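Local coordinates for copper-transporting ATPase (Sulfolobus solfataricus, PDB 2YJ3), which probably couples ATP hydrolysis to the transport of copper ions across the cell membrane, this chain being its soluble catalytic part, with the phosphorylation and nucleotide-binding domains, at residues A[53-66]-A[77-91]. The protein carries 1 engineered substitution. Sequence-based numbering, arbitrary orientation.
Sequences SLSLAYAASVEALS and YAKEQGVKILEVKDF
A60 and A78 meet methyl to methyl where the two helices of the nucleotide-binding domain cross on one side of its six-stranded antiparallel sheet, their short axes 9.8 Å apart at -134°; CB to CB is 3.3 Å, tighter than usual for carbon. L56 extends this buried end. With chi1 at 177° its branch reaches across to helix 69-81, and chi2 of 50° splits it: CD1 to A78 CB and the in-plane edge of the Y77 ring, CD2 to Q81 CG at 3.8 Å; F131 of the sheet also touches L56. A Schellman motif at G82 ends helix 69-81, and the extended chain then follows helix 53-63 in the same direction, placing V83 CB over A57 CB and I85 CD1 against A60 O. The other end is more open to solvent, though still closely packed: exposed L65 sets CB over the centre of one F91 ring face, a CH-pi contact of 3.6 Å to the centroid, and CD1 on V88 CB. E63, an ATP-binding residue, packs against A71, I74 and V75 of helix 69-81. Between the two ends, S61 OG ties chain to helix: it accepts from L86 N at 2.7 Å and donates to A57 O at 2.6 Å, approaching that carbonyl from the face opposite S61 N.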
loop_
_atom_site.group_PDB
_atom_site.type_symbol
_atom_site.label_atom_id
_atom_site.label_comp_id
_atom_site.label_asym_id
_atom_site.label_seq_id
_atom_site.Cartn_x
_atom_site.Cartn_y
_atom_site.Cartn_z
ATOM N N SER A 53 26.004 11.221 -6.004
ATOM C CA SER A 53 25.061 11.277 -7.125
ATOM C C SER A 53 25.289 10.164 -8.165
ATOM O O SER A 53 24.354 9.729 -8.834
ATOM C CB SER A 53 25.085 12.674 -7.784
ATOM O OG SER A 53 24.580 13.678 -6.884
ATOM N N LEU A 54 26.527 9.686 -8.292
ATOM C CA LEU A 54 26.797 8.539 -9.166
ATOM C C LEU A 54 26.051 7.304 -8.651
ATOM O O LEU A 54 25.453 6.567 -9.419
ATOM C CB LEU A 54 28.306 8.251 -9.261
ATOM C CG LEU A 54 28.723 7.079 -10.168
ATOM C CD1 LEU A 54 28.215 7.247 -11.579
ATOM C CD2 LEU A 54 30.246 6.887 -10.166
ATOM N N SER A 55 26.091 7.097 -7.340
ATOM C CA SER A 55 25.372 5.999 -6.718
ATOM C C SER A 55 23.891 6.120 -6.979
ATOM O O SER A 55 23.203 5.132 -7.267
ATOM C CB SER A 55 25.633 5.976 -5.212
ATOM O OG SER A 55 26.985 5.655 -4.959
ATOM N N LEU A 56 23.404 7.345 -6.862
ATOM C CA LEU A 56 22.003 7.655 -7.123
ATOM C C LEU A 56 21.635 7.234 -8.544
ATOM O O LEU A 56 20.622 6.570 -8.766
ATOM C CB LEU A 56 21.760 9.165 -6.911
ATOM C CG LEU A 56 20.358 9.722 -7.204
ATOM C CD1 LEU A 56 19.286 8.880 -6.518
ATOM C CD2 LEU A 56 20.252 11.233 -6.816
ATOM N N ALA A 57 22.473 7.604 -9.507
ATOM C CA ALA A 57 22.196 7.306 -10.910
ATOM C C ALA A 57 22.232 5.804 -11.163
ATOM O O ALA A 57 21.493 5.301 -12.002
ATOM C CB ALA A 57 23.197 7.999 -11.805
ATOM N N TYR A 58 23.116 5.098 -10.460
ATOM C CA TYR A 58 23.227 3.659 -10.612
ATOM C C TYR A 58 21.968 2.981 -10.095
ATOM O O TYR A 58 21.374 2.162 -10.772
ATOM C CB TYR A 58 24.460 3.129 -9.870
ATOM C CG TYR A 58 25.777 3.331 -10.599
ATOM C CD1 TYR A 58 25.800 3.702 -11.937
ATOM C CD2 TYR A 58 26.997 3.147 -9.945
ATOM C CE1 TYR A 58 26.989 3.895 -12.605
ATOM C CE2 TYR A 58 28.201 3.332 -10.612
ATOM C CZ TYR A 58 28.187 3.694 -11.948
ATOM O OH TYR A 58 29.368 3.871 -12.644
ATOM N N ALA A 59 21.557 3.330 -8.888
ATOM C CA ALA A 59 20.362 2.735 -8.301
ATOM C C ALA A 59 19.119 2.978 -9.177
ATOM O O ALA A 59 18.344 2.074 -9.420
ATOM C CB ALA A 59 20.137 3.304 -6.919
ATOM N N ALA A 60 18.926 4.214 -9.622
ATOM C CA ALA A 60 17.762 4.574 -10.425
ATOM C C ALA A 60 17.774 3.844 -11.756
ATOM O O ALA A 60 16.723 3.422 -12.270
ATOM C CB ALA A 60 17.732 6.109 -10.658
ATOM N N SER A 61 18.970 3.710 -12.325
ATOM C CA SER A 61 19.133 3.031 -13.600
ATOM C C SER A 61 18.700 1.570 -13.485
ATOM O O SER A 61 18.065 1.041 -14.387
ATOM C CB SER A 61 20.579 3.136 -14.103
ATOM O OG SER A 61 20.947 4.479 -14.364
ATOM N N VAL A 62 19.031 0.909 -12.380
ATOM C CA VAL A 62 18.559 -0.462 -12.208
ATOM C C VAL A 62 17.062 -0.484 -11.863
ATOM O O VAL A 62 16.305 -1.304 -12.381
ATOM C CB VAL A 62 19.371 -1.228 -11.140
ATOM C CG1 VAL A 62 18.788 -2.612 -10.937
ATOM C CG2 VAL A 62 20.828 -1.322 -11.562
ATOM N N GLU A 63 16.635 0.419 -10.992
ATOM C CA GLU A 63 15.233 0.444 -10.585
ATOM C C GLU A 63 14.292 0.767 -11.752
ATOM O O GLU A 63 13.094 0.457 -11.698
ATOM C CB GLU A 63 15.027 1.438 -9.436
ATOM C CG GLU A 63 15.611 0.989 -8.118
ATOM C CD GLU A 63 14.796 -0.113 -7.450
ATOM O OE1 GLU A 63 14.150 -0.910 -8.159
ATOM O OE2 GLU A 63 14.795 -0.178 -6.205
ATOM N N ALA A 64 14.830 1.379 -12.807
ATOM C CA ALA A 64 14.002 1.749 -13.958
ATOM C C ALA A 64 13.464 0.547 -14.719
ATOM O O ALA A 64 12.650 0.690 -15.626
ATOM C CB ALA A 64 14.768 2.679 -14.908
ATOM N N LEU A 65 13.891 -0.649 -14.349
ATOM C CA LEU A 65 13.440 -1.846 -15.069
ATOM C C LEU A 65 12.403 -2.616 -14.268
ATOM O O LEU A 65 11.937 -3.662 -14.688
ATOM C CB LEU A 65 14.632 -2.737 -15.390
ATOM C CG LEU A 65 15.737 -2.015 -16.165
ATOM C CD1 LEU A 65 16.941 -2.930 -16.436
ATOM C CD2 LEU A 65 15.176 -1.479 -17.474
ATOM N N SER A 66 12.043 -2.089 -13.106
ATOM C CA SER A 66 11.022 -2.705 -12.271
ATOM C C SER A 66 9.770 -1.837 -12.233
ATOM O O SER A 66 9.845 -0.624 -12.412
ATOM C CB SER A 66 11.553 -2.904 -10.854
ATOM O OG SER A 66 10.483 -2.936 -9.929
ATOM N N TYR A 77 12.552 10.234 -7.837
ATOM C CA TYR A 77 13.465 11.053 -7.049
ATOM C C TYR A 77 14.742 11.328 -7.827
ATOM O O TYR A 77 15.207 12.461 -7.886
ATOM C CB TYR A 77 13.814 10.372 -5.723
ATOM C CG TYR A 77 14.851 11.126 -4.915
ATOM C CD1 TYR A 77 14.481 12.189 -4.087
ATOM C CD2 TYR A 77 16.200 10.788 -4.988
ATOM C CE1 TYR A 77 15.429 12.891 -3.338
ATOM C CE2 TYR A 77 17.157 11.488 -4.248
ATOM C CZ TYR A 77 16.769 12.541 -3.428
ATOM O OH TYR A 77 17.723 13.235 -2.695
ATOM N N ALA A 78 15.319 10.297 -8.430
ATOM C CA ALA A 78 16.567 10.509 -9.157
ATOM C C ALA A 78 16.359 11.464 -10.333
ATOM O O ALA A 78 17.193 12.329 -10.599
ATOM C CB ALA A 78 17.135 9.220 -9.629
ATOM N N LYS A 79 15.249 11.289 -11.044
ATOM C CA LYS A 79 14.927 12.147 -12.173
ATOM C C LYS A 79 14.716 13.597 -11.730
ATOM O O LYS A 79 15.109 14.512 -12.442
ATOM C CB LYS A 79 13.684 11.632 -12.913
ATOM N N GLU A 80 14.097 13.808 -10.567
ATOM C CA GLU A 80 13.905 15.172 -10.059
ATOM C C GLU A 80 15.242 15.780 -9.659
ATOM O O GLU A 80 15.379 17.003 -9.643
ATOM C CB GLU A 80 12.958 15.215 -8.856
ATOM C CG GLU A 80 11.527 14.788 -9.133
ATOM C CD GLU A 80 10.740 14.542 -7.850
ATOM O OE1 GLU A 80 11.366 14.312 -6.794
ATOM O OE2 GLU A 80 9.492 14.579 -7.894
ATOM N N GLN A 81 16.223 14.936 -9.315
ATOM C CA GLN A 81 17.561 15.440 -8.993
ATOM C C GLN A 81 18.329 15.792 -10.260
ATOM O O GLN A 81 19.338 16.481 -10.197
ATOM C CB GLN A 81 18.366 14.418 -8.184
ATOM C CG GLN A 81 17.732 14.115 -6.865
ATOM C CD GLN A 81 17.466 15.379 -6.082
ATOM O OE1 GLN A 81 18.378 16.167 -5.830
ATOM N NE2 GLN A 81 16.213 15.583 -5.692
ATOM N N GLY A 82 17.876 15.279 -11.401
ATOM C CA GLY A 82 18.455 15.653 -12.681
ATOM C C GLY A 82 19.354 14.601 -13.311
ATOM O O GLY A 82 19.870 14.789 -14.409
ATOM N N VAL A 83 19.552 13.481 -12.629
ATOM C CA VAL A 83 20.429 12.455 -13.169
ATOM C C VAL A 83 19.709 11.694 -14.277
ATOM O O VAL A 83 18.482 11.597 -14.270
ATOM C CB VAL A 83 20.942 11.506 -12.066
ATOM C CG1 VAL A 83 21.678 12.305 -10.999
ATOM C CG2 VAL A 83 19.792 10.744 -11.440
ATOM N N LYS A 84 20.468 11.178 -15.241
ATOM C CA LYS A 84 19.865 10.444 -16.350
ATOM C C LYS A 84 20.019 8.940 -16.183
ATOM O O LYS A 84 20.953 8.466 -15.550
ATOM C CB LYS A 84 20.424 10.893 -17.705
ATOM C CG LYS A 84 21.917 10.715 -17.863
ATOM C CD LYS A 84 22.371 10.990 -19.300
ATOM C CE LYS A 84 23.876 10.747 -19.449
ATOM N NZ LYS A 84 24.424 11.183 -20.766
ATOM N N ILE A 85 19.074 8.205 -16.750
ATOM C CA ILE A 85 19.079 6.753 -16.705
ATOM C C ILE A 85 20.191 6.170 -17.573
ATOM O O ILE A 85 20.360 6.556 -18.732
ATOM C CB ILE A 85 17.729 6.184 -17.167
ATOM C CG1 ILE A 85 16.619 6.627 -16.221
ATOM C CG2 ILE A 85 17.779 4.666 -17.202
ATOM C CD1 ILE A 85 16.801 6.132 -14.805
ATOM N N LEU A 86 20.932 5.225 -17.005
ATOM C CA LEU A 86 22.071 4.601 -17.682
ATOM C C LEU A 86 21.712 3.216 -18.238
ATOM O O LEU A 86 20.769 2.572 -17.774
ATOM C CB LEU A 86 23.249 4.498 -16.708
ATOM C CG LEU A 86 24.178 5.706 -16.528
ATOM C CD1 LEU A 86 23.642 6.955 -17.217
ATOM C CD2 LEU A 86 24.475 5.976 -15.044
ATOM N N GLU A 87 22.457 2.751 -19.233
ATOM C CA GLU A 87 22.205 1.407 -19.763
ATOM C C GLU A 87 22.581 0.301 -18.772
ATOM O O GLU A 87 23.720 0.213 -18.327
ATOM C CB GLU A 87 22.920 1.191 -21.101
ATOM N N VAL A 88 21.610 -0.547 -18.446
ATOM C CA VAL A 88 21.820 -1.711 -17.584
ATOM C C VAL A 88 21.806 -3.017 -18.381
ATOM O O VAL A 88 21.028 -3.164 -19.321
ATOM C CB VAL A 88 20.708 -1.829 -16.525
ATOM C CG1 VAL A 88 20.918 -3.096 -15.631
ATOM C CG2 VAL A 88 20.620 -0.554 -15.692
ATOM N N LYS A 89 22.661 -3.957 -17.988
ATOM C CA LYS A 89 22.654 -5.311 -18.531
ATOM C C LYS A 89 22.460 -6.315 -17.399
ATOM O O LYS A 89 22.719 -6.014 -16.228
ATOM C CB LYS A 89 23.965 -5.616 -19.266
ATOM N N ASP A 90 22.004 -7.509 -17.754
ATOM C CA ASP A 90 21.829 -8.603 -16.803
ATOM C C ASP A 90 20.846 -8.284 -15.681
ATOM O O ASP A 90 21.009 -8.733 -14.551
ATOM C CB ASP A 90 23.175 -9.017 -16.215
ATOM C CG ASP A 90 24.090 -9.621 -17.246
ATOM O OD1 ASP A 90 23.599 -10.409 -18.085
ATOM O OD2 ASP A 90 25.297 -9.314 -17.227
ATOM N N PHE A 91 19.817 -7.517 -15.989
ATOM C CA PHE A 91 18.846 -7.187 -14.962
ATOM C C PHE A 91 18.268 -8.457 -14.352
ATOM O O PHE A 91 18.024 -9.444 -15.049
ATOM C CB PHE A 91 17.736 -6.338 -15.547
ATOM C CG PHE A 91 16.641 -6.027 -14.583
ATOM C CD1 PHE A 91 16.820 -5.055 -13.605
ATOM C CD2 PHE A 91 15.420 -6.678 -14.668
ATOM C CE1 PHE A 91 15.806 -4.756 -12.739
ATOM C CE2 PHE A 91 14.397 -6.387 -13.794
ATOM C CZ PHE A 91 14.579 -5.422 -12.832
#